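Local coordinates for acyl-CoA dehydrogenase (Mycobacterium thermoresistibile, PDB 3NF4), which binds FAD and, as an acyl-CoA dehydrogenase, probably catalyses the flavin-dependent alpha,beta-dehydrogenation of acyl-CoA thioesters, at residues Leu14-Glu19 against Pro76-Leu81; Gly51-Leu56 against Ala95-Val100; Gly290-Asp295 against Val343-Gly348. All blocks are in the same frame, centred on the assembly; numbering follows the deposited sequence.

Interactions 1 and 2 belong to the N-terminal helical domain and share a neighbourhood: helix 77-88, which carries one side of interaction 1, runs on in the chain to helix 92-104 of interaction 2, and Tyr80 OH lies 4.1 Å from Ser99 CA. Interaction 3 stands apart in the C-terminal helical domain, its nearest atoms about 18 Å from interaction 1. Interaction 1 is partly buried and mixes proline-valine packing with a water-bridged carboxylate. Interaction 2 is buried and wholly apolar, an aromatic ring against small side chains. Interaction 3 is buried and aliphatic, yet the amide of Gln344 and the neighbouring Asp295 reach other subunits; interaction 1 also touches the second subunit.

Interaction 1: residues Leu14-Glu19 against Pro76-Leu81; sequences LLPSQE and PYEVYL
Pro16 rests its ring on the first turn of helix 77-88, meeting Val79 and Glu78 with the CG-CD edge of the ring. The apolar half is the buried one: Val79 is enclosed, and Pro16 CD lies 3.8 Å from Val79 CG2, the branch beside the valine's own backbone N, the two side chains crossing at a slant. The proline itself is exposed. Toward solvent the contact turns polar and is partly water-mediated. Glu78 stretches out fully, with CG opposite its backbone N (chi1 -179°), and its chain runs past Pro16 in the opposite direction, leaving OE1 3.7 Å from Pro16 CG as a plain van der Waals contact. The other carboxylate oxygen is tied indirectly: one water donates to Glu78 OE2 (2.6 Å) and to Leu14 O (2.9 Å), bridging the glutamate and the extended loop that leads into helix 18-35. Arg312 of the second subunit adds a long, weak ion pair to OE2. The contact thus joins the loop entering helix 18-35 to the first turn of helix 77-88, in the acyl-CoA dehydrogenase N-terminal domain. Ala20 and Leu23 of helix 18-35 pack on Val79, while Asp315, at the end of helix 289-315, accepts hydrogen bonds from the backbone N atoms of Tyr77 and Glu78.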
loop_
_atom_site.group_PDB
_atom_site.type_symbol
_atom_site.label_atom_id
_atom_site.label_comp_id
_atom_site.label_asym_id
_atom_site.label_seq_id
_atom_site.Cartn_x
_atom_site.Cartn_y
_atom_site.Cartn_z
ATOM N N LEU A 14 -3.460 -17.185 23.899
ATOM C CA LEU A 14 -4.720 -17.872 24.180
ATOM C C LEU A 14 -4.585 -19.389 23.942
ATOM O O LEU A 14 -4.392 -19.836 22.801
ATOM C CB LEU A 14 -5.854 -17.298 23.326
ATOM C CG LEU A 14 -6.503 -15.964 23.690
ATOM C CD1 LEU A 14 -7.173 -15.353 22.442
ATOM C CD2 LEU A 14 -7.533 -16.140 24.767
ATOM N N LEU A 15 -4.692 -20.165 25.020
ATOM C CA LEU A 15 -4.427 -21.607 25.004
ATOM C C LEU A 15 -5.567 -22.386 25.683
ATOM O O LEU A 15 -6.146 -21.890 26.649
ATOM C CB LEU A 15 -3.088 -21.906 25.706
ATOM C CG LEU A 15 -1.803 -21.374 25.045
ATOM C CD1 LEU A 15 -0.655 -21.292 26.031
ATOM C CD2 LEU A 15 -1.391 -22.162 23.781
ATOM N N PRO A 16 -5.874 -23.613 25.195
ATOM C CA PRO A 16 -7.059 -24.382 25.648
ATOM C C PRO A 16 -6.970 -25.044 27.040
ATOM O O PRO A 16 -7.980 -25.559 27.528
ATOM C CB PRO A 16 -7.228 -25.468 24.569
ATOM C CG PRO A 16 -6.155 -25.182 23.520
ATOM C CD PRO A 16 -5.107 -24.354 24.183
ATOM N N SER A 17 -5.802 -25.039 27.676
ATOM C CA SER A 17 -5.663 -25.656 29.000
ATOM C C SER A 17 -4.349 -25.282 29.672
ATOM O O SER A 17 -3.453 -24.711 29.035
ATOM C CB SER A 17 -5.731 -27.175 28.884
ATOM O OG SER A 17 -4.589 -27.681 28.211
ATOM N N GLN A 18 -4.234 -25.628 30.953
ATOM C CA GLN A 18 -3.006 -25.396 31.711
ATOM C C GLN A 18 -1.863 -26.251 31.167
ATOM O O GLN A 18 -0.701 -25.847 31.225
ATOM C CB GLN A 18 -3.223 -25.640 33.222
ATOM C CG GLN A 18 -2.013 -25.308 34.151
ATOM C CD GLN A 18 -1.390 -23.919 33.887
ATOM O OE1 GLN A 18 -2.095 -22.899 33.811
ATOM N NE2 GLN A 18 -0.066 -23.884 33.746
ATOM N N GLU A 19 -2.206 -27.424 30.635
ATOM C CA GLU A 19 -1.215 -28.366 30.098
ATOM C C GLU A 19 -0.489 -27.736 28.901
ATOM O O GLU A 19 0.742 -27.803 28.807
ATOM C CB GLU A 19 -1.888 -29.690 29.693
ATOM N N PRO A 76 -3.611 -30.604 19.257
ATOM C CA PRO A 76 -4.303 -29.859 18.195
ATOM C C PRO A 76 -3.403 -28.766 17.581
ATOM O O PRO A 76 -2.401 -28.354 18.183
ATOM C CB PRO A 76 -5.507 -29.238 18.921
ATOM C CG PRO A 76 -5.081 -29.164 20.353
ATOM C CD PRO A 76 -4.214 -30.364 20.583
ATOM N N TYR A 77 -3.771 -28.323 16.388
ATOM C CA TYR A 77 -3.044 -27.287 15.655
ATOM C C TYR A 77 -2.953 -25.939 16.382
ATOM O O TYR A 77 -1.920 -25.280 16.334
ATOM C CB TYR A 77 -3.586 -27.161 14.225
ATOM C CG TYR A 77 -2.717 -27.902 13.217
ATOM C CD1 TYR A 77 -2.396 -29.265 13.387
ATOM C CD2 TYR A 77 -2.184 -27.235 12.109
ATOM C CE1 TYR A 77 -1.565 -29.944 12.449
ATOM C CE2 TYR A 77 -1.357 -27.901 11.169
ATOM C CZ TYR A 77 -1.056 -29.244 11.343
ATOM O OH TYR A 77 -0.244 -29.864 10.409
ATOM N N GLU A 78 -4.014 -25.582 17.101
ATOM C CA GLU A 78 -4.054 -24.400 17.970
ATOM C C GLU A 78 -2.901 -24.381 18.992
ATOM O O GLU A 78 -2.487 -23.302 19.428
ATOM C CB GLU A 78 -5.438 -24.315 18.638
ATOM C CG GLU A 78 -5.719 -23.141 19.573
ATOM C CD GLU A 78 -7.158 -23.163 20.195
ATOM O OE1 GLU A 78 -7.792 -24.242 20.352
ATOM O OE2 GLU A 78 -7.663 -22.072 20.539
ATOM N N VAL A 79 -2.368 -25.555 19.354
ATOM C CA VAL A 79 -1.188 -25.633 20.222
ATOM C C VAL A 79 0.090 -25.895 19.408
ATOM O O VAL A 79 1.096 -25.187 19.583
ATOM C CB VAL A 79 -1.334 -26.695 21.392
ATOM C CG1 VAL A 79 -0.113 -26.703 22.271
ATOM C CG2 VAL A 79 -2.532 -26.413 22.238
ATOM N N TYR A 80 0.061 -26.887 18.516
ATOM C CA TYR A 80 1.238 -27.170 17.679
ATOM C C TYR A 80 1.805 -25.920 16.976
ATOM O O TYR A 80 3.008 -25.656 17.068
ATOM C CB TYR A 80 0.951 -28.293 16.665
ATOM C CG TYR A 80 1.929 -28.380 15.521
ATOM C CD1 TYR A 80 3.286 -28.574 15.756
ATOM C CD2 TYR A 80 1.494 -28.284 14.192
ATOM C CE1 TYR A 80 4.200 -28.667 14.694
ATOM C CE2 TYR A 80 2.391 -28.367 13.128
ATOM C CZ TYR A 80 3.744 -28.575 13.392
ATOM O OH TYR A 80 4.655 -28.671 12.372
ATOM N N LEU A 81 0.942 -25.146 16.311
ATOM C CA LEU A 81 1.388 -23.994 15.525
ATOM C C LEU A 81 2.059 -22.897 16.349
ATOM O O LEU A 81 2.996 -22.230 15.851
ATOM C CB LEU A 81 0.241 -23.404 14.691
ATOM C CG LEU A 81 -0.282 -24.278 13.543
ATOM C CD1 LEU A 81 -1.476 -23.654 12.840
ATOM C CD2 LEU A 81 0.844 -24.607 12.544
HETATM O O HOH W 1 -6.184 -19.971 20.539
#

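Interaction 2: residues Gly51-Leu56 against Ala95-Val100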
loop_
_atom_site.group_PDB
_atom_site.type_symbol
_atom_site.label_atom_id
_atom_site.label_comp_id
_atom_site.label_asym_id
_atom_site.label_seq_id
_atom_site.Cartn_x
_atom_site.Cartn_y
_atom_site.Cartn_z
ATOM N N GLY A 51 23.567 -32.119 16.561
ATOM C CA GLY A 51 23.045 -32.387 17.905
ATOM C C GLY A 51 21.722 -31.726 18.239
ATOM O O GLY A 51 21.007 -32.171 19.148
ATOM N N VAL A 52 21.406 -30.660 17.502
ATOM C CA VAL A 52 20.229 -29.831 17.741
ATOM C C VAL A 52 18.881 -30.560 17.521
ATOM O O VAL A 52 18.022 -30.519 18.379
ATOM C CB VAL A 52 20.329 -28.506 16.935
ATOM C CG1 VAL A 52 18.989 -27.796 16.854
ATOM C CG2 VAL A 52 21.382 -27.601 17.546
ATOM N N PHE A 53 18.701 -31.217 16.380
ATOM C CA PHE A 53 17.452 -31.946 16.106
ATOM C C PHE A 53 17.257 -33.172 17.010
ATOM O O PHE A 53 16.119 -33.586 17.256
ATOM C CB PHE A 53 17.334 -32.340 14.630
ATOM C CG PHE A 53 17.097 -31.158 13.696
ATOM C CD1 PHE A 53 15.830 -30.628 13.531
ATOM C CD2 PHE A 53 18.154 -30.593 12.982
ATOM C CE1 PHE A 53 15.613 -29.562 12.693
ATOM C CE2 PHE A 53 17.952 -29.511 12.143
ATOM C CZ PHE A 53 16.675 -28.992 11.992
ATOM N N GLU A 54 18.370 -33.743 17.486
ATOM C CA GLU A 54 18.368 -34.852 18.442
ATOM C C GLU A 54 17.799 -34.401 19.802
ATOM O O GLU A 54 17.012 -35.124 20.414
ATOM C CB GLU A 54 19.785 -35.452 18.576
ATOM N N GLN A 55 18.178 -33.193 20.238
ATOM C CA GLN A 55 17.691 -32.591 21.489
ATOM C C GLN A 55 16.219 -32.154 21.497
ATOM O O GLN A 55 15.569 -32.221 22.550
ATOM C CB GLN A 55 18.569 -31.403 21.904
ATOM C CG GLN A 55 19.966 -31.783 22.421
ATOM C CD GLN A 55 20.681 -30.621 23.086
ATOM O OE1 GLN A 55 20.349 -30.230 24.212
ATOM N NE2 GLN A 55 21.665 -30.062 22.395
ATOM N N LEU A 56 15.709 -31.667 20.356
ATOM C CA LEU A 56 14.300 -31.258 20.242
ATOM C C LEU A 56 13.390 -32.490 20.193
ATOM O O LEU A 56 12.302 -32.520 20.792
ATOM C CB LEU A 56 14.073 -30.397 18.993
ATOM C CG LEU A 56 14.696 -29.003 18.849
ATOM C CD1 LEU A 56 14.550 -28.524 17.418
ATOM C CD2 LEU A 56 14.093 -27.989 19.810
ATOM N N ALA A 95 13.086 -23.926 12.277
ATOM C CA ALA A 95 11.659 -24.117 12.388
ATOM C C ALA A 95 11.048 -24.518 11.045
ATOM O O ALA A 95 10.128 -25.346 10.991
ATOM C CB ALA A 95 11.015 -22.872 12.942
ATOM N N VAL A 96 11.548 -23.917 9.956
ATOM C CA VAL A 96 11.212 -24.400 8.612
ATOM C C VAL A 96 11.440 -25.937 8.537
ATOM O O VAL A 96 10.550 -26.690 8.127
ATOM C CB VAL A 96 11.949 -23.587 7.468
ATOM C CG1 VAL A 96 11.766 -24.236 6.115
ATOM C CG2 VAL A 96 11.416 -22.155 7.378
ATOM N N ALA A 97 12.592 -26.416 8.988
ATOM C CA ALA A 97 12.874 -27.853 8.944
ATOM C C ALA A 97 11.919 -28.685 9.805
ATOM O O ALA A 97 11.613 -29.843 9.467
ATOM C CB ALA A 97 14.307 -28.122 9.363
ATOM N N VAL A 98 11.489 -28.131 10.942
ATOM C CA VAL A 98 10.501 -28.836 11.780
ATOM C C VAL A 98 9.186 -29.017 11.022
ATOM O O VAL A 98 8.596 -30.102 11.016
ATOM C CB VAL A 98 10.282 -28.174 13.159
ATOM C CG1 VAL A 98 9.117 -28.830 13.895
ATOM C CG2 VAL A 98 11.552 -28.317 14.000
ATOM N N SER A 99 8.774 -27.956 10.342
ATOM C CA SER A 99 7.568 -27.950 9.539
ATOM C C SER A 99 7.610 -28.970 8.407
ATOM O O SER A 99 6.645 -29.676 8.176
ATOM C CB SER A 99 7.343 -26.545 8.981
ATOM O OG SER A 99 5.992 -26.370 8.650
ATOM N N VAL A 100 8.738 -29.040 7.707
ATOM C CA VAL A 100 8.937 -30.018 6.647
ATOM C C VAL A 100 8.838 -31.468 7.167
ATOM O O VAL A 100 8.239 -32.336 6.507
ATOM C CB VAL A 100 10.267 -29.743 5.877
ATOM C CG1 VAL A 100 10.713 -30.959 5.035
ATOM C CG2 VAL A 100 10.112 -28.473 5.004
#
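Phe53 reaches from the short helix 52-57 to Ala97 and Val98 on helix 92-104, a helix-helix contact inside the all-helical N-terminal domain of the acyl-CoA dehydrogenase fold. Along the second segment, Ala95 comes first and turns its methyl away from Phe53, to pack on Ile87 and Ala88 of helix 77-88 and on Val257 of helix 247-274. Val96 also meets Val257, so this end of the segment touches the C-terminal domain as well. Ala97 points its methyl toward the Phe53 helix, and its CB lies 3.6 Å from Phe53 CZ, oblique to the ring. The phenylalanine sends CG opposite its own carbonyl carbon (chi1 -70°), which carries the ring across to this helix. The small methyl lets the far end of the ring come close, although the nearest CA atoms, those of Phe53 and Val98, remain 8.8 Å apart. His169 touches Ala97 and also meets the Phe53 ring edge-to-face, which places the contact where the N-terminal domain meets the middle domain. The side chain of Ala97 is about 9 Å from the bound FAD, near the cofactor but not touching it. Val98 follows with a looser touch, its CG2 near the ring plane, at the edge, 4.4 Å from Phe53 CE1; it packs in addition on Leu62 and Leu84. Ser99, also against Leu84, closes the turn with its backbone N hydrogen-bonded to Ala95 O at 3.0 Å.

Interaction 3: residues Gly290-Asp295 against Val343-Gly348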
loop_
_atom_site.group_PDB
_atom_site.type_symbol
_atom_site.label_atom_id
_atom_site.label_comp_id
_atom_site.label_asym_id
_atom_site.label_seq_id
_atom_site.Cartn_x
_atom_site.Cartn_y
_atom_site.Cartn_z
ATOM N N GLY A 290 6.988 6.296 16.466
ATOM C CA GLY A 290 5.864 5.723 17.216
ATOM C C GLY A 290 4.808 5.090 16.314
ATOM O O GLY A 290 4.372 3.958 16.558
ATOM N N PHE A 291 4.425 5.823 15.266
ATOM C CA PHE A 291 3.472 5.378 14.257
ATOM C C PHE A 291 4.016 4.199 13.398
ATOM O O PHE A 291 3.282 3.290 13.043
ATOM C CB PHE A 291 3.025 6.567 13.390
ATOM C CG PHE A 291 1.909 7.394 14.013
ATOM C CD1 PHE A 291 1.834 7.578 15.393
ATOM C CD2 PHE A 291 0.917 7.968 13.213
ATOM C CE1 PHE A 291 0.808 8.337 15.971
ATOM C CE2 PHE A 291 -0.110 8.699 13.764
ATOM C CZ PHE A 291 -0.170 8.890 15.153
ATOM N N LEU A 292 5.308 4.204 13.098
ATOM C CA LEU A 292 5.905 3.074 12.395
ATOM C C LEU A 292 5.859 1.793 13.270
ATOM O O LEU A 292 5.461 0.737 12.778
ATOM C CB LEU A 292 7.333 3.413 11.994
ATOM C CG LEU A 292 8.040 2.706 10.855
ATOM C CD1 LEU A 292 7.576 3.281 9.509
ATOM C CD2 LEU A 292 9.524 2.914 11.009
ATOM N N LEU A 293 6.231 1.897 14.548
ATOM C CA LEU A 293 6.145 0.764 15.489
ATOM C C LEU A 293 4.713 0.281 15.739
ATOM O O LEU A 293 4.469 -0.923 15.871
ATOM C CB LEU A 293 6.799 1.105 16.832
ATOM C CG LEU A 293 8.325 1.150 16.902
ATOM C CD1 LEU A 293 8.748 1.951 18.133
ATOM C CD2 LEU A 293 8.918 -0.250 16.927
ATOM N N ALA A 294 3.778 1.223 15.821
ATOM C CA ALA A 294 2.345 0.896 15.975
ATOM C C ALA A 294 1.838 0.050 14.812
ATOM O O ALA A 294 1.146 -0.948 15.045
ATOM C CB ALA A 294 1.463 2.188 16.154
ATOM N N ASP A 295 2.187 0.432 13.582
ATOM C CA ASP A 295 1.792 -0.353 12.384
ATOM C C ASP A 295 2.465 -1.723 12.315
ATOM O O ASP A 295 1.827 -2.674 11.892
ATOM C CB ASP A 295 2.002 0.417 11.061
ATOM C CG ASP A 295 0.951 1.554 10.840
ATOM O OD1 ASP A 295 -0.258 1.415 11.171
ATOM O OD2 ASP A 295 1.348 2.610 10.318
ATOM N N VAL A 343 14.718 -2.558 10.383
ATOM C CA VAL A 343 16.030 -2.015 10.009
ATOM C C VAL A 343 15.906 -0.489 10.037
ATOM O O VAL A 343 16.799 0.206 10.506
ATOM C CB VAL A 343 16.452 -2.474 8.570
ATOM C CG1 VAL A 343 17.796 -1.811 8.117
ATOM C CG2 VAL A 343 16.613 -3.949 8.553
ATOM N N GLN A 344 14.788 0.012 9.517
ATOM C CA GLN A 344 14.474 1.435 9.515
ATOM C C GLN A 344 14.538 2.081 10.935
ATOM O O GLN A 344 15.169 3.128 11.115
ATOM C CB GLN A 344 13.104 1.664 8.825
ATOM C CG GLN A 344 12.810 3.132 8.369
ATOM C CD GLN A 344 13.773 3.616 7.302
ATOM O OE1 GLN A 344 14.377 2.804 6.589
ATOM N NE2 GLN A 344 13.941 4.952 7.198
ATOM N N VAL A 345 13.905 1.440 11.925
ATOM C CA VAL A 345 13.954 1.869 13.345
ATOM C C VAL A 345 15.407 1.997 13.918
ATOM O O VAL A 345 15.720 2.967 14.613
ATOM C CB VAL A 345 13.041 0.966 14.229
ATOM C CG1 VAL A 345 13.243 1.236 15.700
ATOM C CG2 VAL A 345 11.543 1.143 13.832
ATOM N N PHE A 346 16.296 1.057 13.583
ATOM C CA PHE A 346 17.696 1.140 14.040
ATOM C C PHE A 346 18.559 2.267 13.391
ATOM O O PHE A 346 19.581 2.674 13.959
ATOM C CB PHE A 346 18.395 -0.212 13.878
ATOM C CG PHE A 346 18.069 -1.227 14.965
ATOM C CD1 PHE A 346 16.806 -1.838 15.023
ATOM C CD2 PHE A 346 19.040 -1.607 15.893
ATOM C CE1 PHE A 346 16.508 -2.799 15.982
ATOM C CE2 PHE A 346 18.756 -2.570 16.910
ATOM C CZ PHE A 346 17.483 -3.173 16.943
ATOM N N GLY A 347 18.163 2.768 12.214
ATOM C CA GLY A 347 19.003 3.706 11.471
ATOM C C GLY A 347 20.230 2.999 10.903
ATOM O O GLY A 347 20.190 1.794 10.626
ATOM N N GLY A 348 21.333 3.745 10.740
ATOM C CA GLY A 348 22.552 3.226 10.115
ATOM C C GLY A 348 23.110 1.956 10.742
ATOM O O GLY A 348 23.577 1.063 10.008
#
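Leu292 and Val345 make the closest touch between residues 290-295 and 343-348, CD2 of the leucine lying 3.9 Å from CG2 of the valine as the two side chains pass in opposite directions. The same valine methyl is met by Leu293 CD2 at 4.3 Å, so two consecutive leucines converge on one branch. Leu292 also lays CD2 alongside the aliphatic stem of Gln344, 4.2 Å from its CG. Leu292 reaches across because its CG stands opposite the backbone N (chi1 -157°), which carries the isobutyl end toward the other helix. Both segments belong to the helical bundle that forms the C-terminal domain of acyl-CoA dehydrogenases, and the contact joins the start of helix 289-315 to the end of helix 321-346. Beneath it, helix 247-274 supports both partners: Ala269 packs on Leu293 and Val345, and Ala273 on Leu293. Farther out, the buried amide of Gln344 turns away from the leucines: OE1 is hydrogen-bonded to Lys365 NZ and NE2 to Gln375 OE1, both of the third subunit. Elsewhere round helix 289-315, Asp295 OD1 forms a salt bridge with Arg378 NE of the second subunit, and Phe291 packs on that same arginine.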